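Long-range contacts in methionine-binding lipoprotein metQ (Bacillus subtilis subsp. subtilis, PDB 4GOT), which binds methionine and probably passes it to the membrane permease of the MetNPQ ABC importer, and also takes part in methionine sulfoxide transport: residues H85-G90 and N178-I183; L187-D192 and D241-P246. All coordinates share one frame; numbering follows the deposited sequence.

Interaction 1: residues H85-G90 and N178-I183; sequences HLEPFG and NVNYAI. With MSE (selenomethionine), chain B.
With CG beside the backbone N (chi1 -68°) and the chain extended beyond it (chi2 170°), Glu87 lays its CB and CG along Val179 and carries its carboxylate to the start of helix 179-184; Val179, its CG2 anti to the carbonyl carbon, brings that methyl to 3.6 Å from Glu87 CB and also against Pro88 O. The site is the ligand cleft of a two-lobed periplasmic-binding-protein fold, where the chain leaves strand 78-86 and passes to the other lobe. Glu87 OE1 accepts a hydrogen bond from the amino group of the bound selenomethionine, MSE N to Glu87 OE1 being 2.9 Å, and also a weak, bent bond from Asn180 N (3.0 Å to Glu87 OE1, 132° at the hydrogen). Two N-H donors thus share one oxygen, and the carboxylate probably balances the ligand's ammonium charge. Cut back to an alanine, Glu87 would lose its carboxylate and CG, which is likely to leave the ammonium without its anionic mate and the CB of Val179 less covered. Asn180 OD1 accepts a further, weak bond from MSE N at 3.4 Å, while its stronger partner is Tyr43. Asn206 and Arg119 also hydrogen-bond the ligand. At the ligand's carboxylate a water binds three groups: it donates to Glu87 O and to MSE OXT (2.6 Å from the water oxygen), and accepts from Val179 N at 2.9 Å.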
loop_
_atom_site.group_PDB
_atom_site.type_symbol
_atom_site.label_atom_id
_atom_site.label_comp_id
_atom_site.label_asym_id
_atom_site.label_seq_id
_atom_site.Cartn_x
_atom_site.Cartn_y
_atom_site.Cartn_z
ATOM N N HIS A 85 4.988 8.349 2.048
ATOM C CA HIS A 85 3.990 8.089 3.083
ATOM C C HIS A 85 3.871 6.578 3.398
ATOM O O HIS A 85 4.135 5.702 2.569
ATOM C CB HIS A 85 2.609 8.692 2.705
ATOM C CG HIS A 85 1.759 7.828 1.824
ATOM N ND1 HIS A 85 1.508 8.126 0.496
ATOM C CD2 HIS A 85 1.038 6.714 2.093
ATOM C CE1 HIS A 85 0.718 7.209 -0.020
ATOM N NE2 HIS A 85 0.411 6.345 0.928
ATOM N N LEU A 86 3.416 6.321 4.612
ATOM C CA LEU A 86 3.095 4.996 5.135
ATOM C C LEU A 86 1.551 4.853 5.370
ATOM O O LEU A 86 0.853 5.801 5.824
ATOM C CB LEU A 86 3.895 4.793 6.467
ATOM C CG LEU A 86 3.784 3.422 7.187
ATOM C CD1 LEU A 86 4.204 2.267 6.276
ATOM C CD2 LEU A 86 4.549 3.390 8.524
ATOM N N GLU A 87 1.027 3.659 5.083
ATOM C CA GLU A 87 -0.368 3.301 5.393
ATOM C C GLU A 87 -0.387 2.060 6.310
ATOM O O GLU A 87 -0.394 0.945 5.827
ATOM C CB GLU A 87 -1.125 2.952 4.100
ATOM C CG GLU A 87 -1.353 4.102 3.160
ATOM C CD GLU A 87 -1.878 3.648 1.797
ATOM O OE1 GLU A 87 -2.564 2.603 1.684
ATOM O OE2 GLU A 87 -1.574 4.359 0.822
ATOM N N PRO A 88 -0.356 2.241 7.643
ATOM C CA PRO A 88 -0.485 1.043 8.487
ATOM C C PRO A 88 -1.737 0.181 8.140
ATOM O O PRO A 88 -2.879 0.679 8.097
ATOM C CB PRO A 88 -0.536 1.627 9.893
ATOM C CG PRO A 88 0.286 2.859 9.783
ATOM C CD PRO A 88 -0.072 3.440 8.442
ATOM N N PHE A 89 -1.452 -1.093 7.815
ATOM C CA PHE A 89 -2.409 -2.115 7.418
ATOM C C PHE A 89 -3.480 -2.348 8.504
ATOM O O PHE A 89 -3.208 -2.265 9.730
ATOM C CB PHE A 89 -1.621 -3.426 7.221
ATOM C CG PHE A 89 -2.080 -4.303 6.082
ATOM C CD1 PHE A 89 -3.056 -3.930 5.187
ATOM C CD2 PHE A 89 -1.416 -5.492 5.869
ATOM C CE1 PHE A 89 -3.428 -4.748 4.140
ATOM C CE2 PHE A 89 -1.766 -6.310 4.793
ATOM C CZ PHE A 89 -2.785 -5.935 3.923
ATOM N N GLY A 90 -4.688 -2.627 8.039
ATOM C CA GLY A 90 -5.821 -2.909 8.914
ATOM C C GLY A 90 -6.472 -4.284 8.708
ATOM O O GLY A 90 -6.524 -4.839 7.556
ATOM N N ASN A 178 -6.112 -2.933 2.657
ATOM C CA ASN A 178 -5.072 -1.907 2.512
ATOM C C ASN A 178 -5.745 -0.554 2.735
ATOM O O ASN A 178 -6.853 -0.355 2.240
ATOM C CB ASN A 178 -4.491 -1.915 1.089
ATOM C CG ASN A 178 -3.707 -3.187 0.754
ATOM O OD1 ASN A 178 -2.515 -3.284 1.043
ATOM N ND2 ASN A 178 -4.371 -4.156 0.163
ATOM N N VAL A 179 -5.073 0.379 3.409
ATOM C CA VAL A 179 -5.674 1.699 3.688
ATOM C C VAL A 179 -6.250 2.384 2.413
ATOM O O VAL A 179 -7.329 2.953 2.457
ATOM C CB VAL A 179 -4.688 2.659 4.399
ATOM C CG1 VAL A 179 -5.321 4.060 4.533
ATOM C CG2 VAL A 179 -4.199 2.102 5.750
ATOM N N ASN A 180 -5.547 2.354 1.289
ATOM C CA ASN A 180 -6.076 3.015 0.066
ATOM C C ASN A 180 -7.469 2.520 -0.383
ATOM O O ASN A 180 -8.368 3.313 -0.705
ATOM C CB ASN A 180 -5.091 2.947 -1.112
ATOM C CG ASN A 180 -4.995 1.576 -1.768
ATOM O OD1 ASN A 180 -4.321 0.659 -1.238
ATOM N ND2 ASN A 180 -5.571 1.449 -2.983
ATOM N N TYR A 181 -7.658 1.200 -0.347
ATOM C CA TYR A 181 -8.945 0.597 -0.694
ATOM C C TYR A 181 -9.943 0.693 0.426
ATOM O O TYR A 181 -11.134 0.865 0.151
ATOM C CB TYR A 181 -8.737 -0.831 -1.149
ATOM C CG TYR A 181 -8.111 -0.902 -2.498
ATOM C CD1 TYR A 181 -8.637 -0.148 -3.564
ATOM C CD2 TYR A 181 -7.017 -1.755 -2.753
ATOM C CE1 TYR A 181 -8.067 -0.209 -4.825
ATOM C CE2 TYR A 181 -6.465 -1.835 -4.020
ATOM C CZ TYR A 181 -6.989 -1.068 -5.049
ATOM O OH TYR A 181 -6.443 -1.122 -6.321
ATOM N N ALA A 182 -9.468 0.710 1.695
ATOM C CA ALA A 182 -10.373 0.993 2.812
ATOM C C ALA A 182 -10.979 2.370 2.688
ATOM O O ALA A 182 -12.176 2.527 2.811
ATOM C CB ALA A 182 -9.638 0.860 4.152
ATOM N N ILE A 183 -10.146 3.399 2.490
ATOM C CA ILE A 183 -10.631 4.788 2.321
ATOM C C ILE A 183 -11.473 4.949 1.031
ATOM O O ILE A 183 -12.466 5.655 1.068
ATOM C CB ILE A 183 -9.498 5.853 2.361
ATOM C CG1 ILE A 183 -8.801 5.847 3.737
ATOM C CG2 ILE A 183 -10.049 7.280 2.184
ATOM C CD1 ILE A 183 -7.574 6.713 3.742
HETATM N N MSE B 300 -1.134 1.600 -0.629
HETATM C CA MSE B 300 -0.981 0.152 -0.299
HETATM C C MSE B 300 -0.442 -0.088 1.152
HETATM O O MSE B 300 0.536 0.529 1.479
HETATM O OXT MSE B 300 -0.902 -0.898 1.995
HETATM C CB MSE B 300 0.006 -0.473 -1.298
HETATM C CG MSE B 300 0.061 -1.968 -1.310
HETATM SE SE MSE B 300 1.505 -2.678 -2.464
HETATM C CE MSE B 300 0.567 -2.365 -4.313
HETATM O O HOH W 1 -2.415 -0.488 4.026
#

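Interaction 2: residues L187-D192 and D241-P246; sequences LNPKKD and DGAVLP
Lys190 lies across the turn at Asp241-Gly242, on the outer side of a small apolar meeting between helix 189-192 and the loop that leads into strand 245-246. Its CB is 4.1 Å from Asp241 O. CG, set beside the backbone N (chi1 -63°), comes closer to the same carbonyl, with Lys190 CG 3.5 Å from Asp241 O, and also meets Gly242 C and Ala243 N. The chain then bends at chi2 and chi3, so that CD passes Gly242 O at 4.0 Å, and CE and NZ lead away from the turn. Lys190 therefore touches the loop through its methylenes. Further in, the Pro189 ring offers CB, CG and CD to the methyl of Ala243, the shortest approach being Pro189 CG to Ala243 CB at 3.8 Å. Both reach Val179 of helix 179-184, and Pro189 also packs on Tyr92 of strand 90-92, so the pair joins helices 179-184 and 189-192 to the loop before strand 245-246. The helical turn is closed within its own segment: Asn188 N donates to Asp192 OD2 at 2.8 Å, from above the carboxylate plane, and Asn188 O accepts from both Lys191 N and Asp192 N. Between the two segments the contact is van der Waals packing of a proline ring, a methyl and lysine methylenes, which implies that it depends on fit of shape more than on directed polar bonds.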
loop_
_atom_site.group_PDB
_atom_site.type_symbol
_atom_site.label_atom_id
_atom_site.label_comp_id
_atom_site.label_asym_id
_atom_site.label_seq_id
_atom_site.Cartn_x
_atom_site.Cartn_y
_atom_site.Cartn_z
ATOM N N LEU A 187 -14.420 3.715 4.351
ATOM C CA LEU A 187 -14.096 3.297 5.711
ATOM C C LEU A 187 -13.081 4.274 6.319
ATOM O O LEU A 187 -12.286 4.875 5.638
ATOM C CB LEU A 187 -13.537 1.861 5.723
ATOM C CG LEU A 187 -14.511 0.740 5.325
ATOM C CD1 LEU A 187 -13.759 -0.589 5.130
ATOM C CD2 LEU A 187 -15.629 0.641 6.369
ATOM N N ASN A 188 -13.105 4.404 7.622
ATOM C CA ASN A 188 -12.120 5.205 8.316
ATOM C C ASN A 188 -11.230 4.229 9.117
ATOM O O ASN A 188 -11.650 3.711 10.148
ATOM C CB ASN A 188 -12.872 6.203 9.214
ATOM C CG ASN A 188 -11.948 7.113 10.004
ATOM O OD1 ASN A 188 -12.417 7.931 10.797
ATOM N ND2 ASN A 188 -10.645 6.983 9.799
ATOM N N PRO A 189 -10.020 3.939 8.628
ATOM C CA PRO A 189 -9.253 2.862 9.246
ATOM C C PRO A 189 -9.023 2.982 10.785
ATOM O O PRO A 189 -9.187 1.999 11.506
ATOM C CB PRO A 189 -7.940 2.891 8.474
ATOM C CG PRO A 189 -8.330 3.400 7.123
ATOM C CD PRO A 189 -9.390 4.411 7.388
ATOM N N LYS A 190 -8.734 4.166 11.297
ATOM C CA LYS A 190 -8.471 4.301 12.736
ATOM C C LYS A 190 -9.709 4.144 13.648
ATOM O O LYS A 190 -9.561 3.885 14.844
ATOM C CB LYS A 190 -7.784 5.650 13.035
ATOM C CG LYS A 190 -6.414 5.833 12.400
ATOM C CD LYS A 190 -5.378 4.819 12.892
ATOM C CE LYS A 190 -4.835 5.157 14.278
ATOM N NZ LYS A 190 -4.178 3.968 14.898
ATOM N N LYS A 191 -10.908 4.310 13.102
ATOM C CA LYS A 191 -12.160 4.147 13.852
ATOM C C LYS A 191 -12.806 2.779 13.622
ATOM O O LYS A 191 -13.505 2.282 14.477
ATOM C CB LYS A 191 -13.197 5.235 13.475
ATOM C CG LYS A 191 -12.865 6.697 13.816
ATOM C CD LYS A 191 -14.079 7.646 13.647
ATOM C CE LYS A 191 -14.888 7.437 12.339
ATOM N NZ LYS A 191 -15.914 8.484 11.993
ATOM N N ASP A 192 -12.625 2.202 12.439
ATOM C CA ASP A 192 -13.321 0.989 12.051
ATOM C C ASP A 192 -12.501 -0.297 12.102
ATOM O O ASP A 192 -13.080 -1.339 12.286
ATOM C CB ASP A 192 -13.855 1.103 10.630
ATOM C CG ASP A 192 -14.699 2.341 10.408
ATOM O OD1 ASP A 192 -15.301 2.904 11.355
ATOM O OD2 ASP A 192 -14.746 2.761 9.250
ATOM N N ASP A 241 -6.662 11.565 9.004
ATOM C CA ASP A 241 -6.913 11.244 10.424
ATOM C C ASP A 241 -6.007 10.142 10.959
ATOM O O ASP A 241 -6.457 9.232 11.663
ATOM C CB ASP A 241 -8.391 10.835 10.645
ATOM C CG ASP A 241 -9.377 11.977 10.393
ATOM O OD1 ASP A 241 -8.975 13.168 10.331
ATOM O OD2 ASP A 241 -10.570 11.666 10.251
ATOM N N GLY A 242 -4.733 10.206 10.612
ATOM C CA GLY A 242 -3.761 9.246 11.143
ATOM C C GLY A 242 -3.740 7.911 10.418
ATOM O O GLY A 242 -2.887 7.083 10.716
ATOM N N ALA A 243 -4.653 7.697 9.462
ATOM C CA ALA A 243 -4.641 6.453 8.639
ATOM C C ALA A 243 -3.448 6.441 7.663
ATOM O O ALA A 243 -2.994 5.377 7.187
ATOM C CB ALA A 243 -5.973 6.303 7.891
ATOM N N VAL A 244 -2.986 7.643 7.312
ATOM C CA VAL A 244 -1.884 7.839 6.371
ATOM C C VAL A 244 -0.920 8.784 7.048
ATOM O O VAL A 244 -1.335 9.845 7.482
ATOM C CB VAL A 244 -2.369 8.492 5.045
ATOM C CG1 VAL A 244 -1.249 8.625 4.011
ATOM C CG2 VAL A 244 -3.520 7.707 4.469
ATOM N N LEU A 245 0.355 8.435 7.035
ATOM C CA LEU A 245 1.397 9.149 7.718
ATOM C C LEU A 245 2.519 9.533 6.727
ATOM O O LEU A 245 3.038 8.651 6.023
ATOM C CB LEU A 245 1.967 8.213 8.798
ATOM C CG LEU A 245 0.896 7.582 9.711
ATOM C CD1 LEU A 245 1.546 6.500 10.573
ATOM C CD2 LEU A 245 0.206 8.679 10.562
ATOM N N PRO A 246 2.910 10.829 6.678
ATOM C CA PRO A 246 4.076 11.209 5.838
ATOM C C PRO A 246 5.358 10.560 6.382
ATOM O O PRO A 246 5.390 10.268 7.552
ATOM C CB PRO A 246 4.122 12.739 5.945
ATOM C CG PRO A 246 3.237 13.118 7.097
ATOM C CD PRO A 246 2.391 11.951 7.478
#

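From the N terminus, strand 78-86 runs into 85-90, where the chain crosses to the second lobe; after 87 residues it returns as 178-183, and interaction 1 closes this long loop at the bound ligand. Helix 189-192 follows helix 179-184, Leu187 N between them probably hydrogen-bonding Ala182 O. A second loop of 48 residues then ends at 241-246, closed by interaction 2. The two loops stand in series, neither nesting nor crossing, with contact centres 7 Å apart. Interaction 1 ties helix 179-184 to the chain leaving strand 78-86, and interaction 2 ties helix 189-192 to the loop before its antiparallel edge neighbour 245-246, the strands sharing a probable Leu86 N to Leu245 O hydrogen bond.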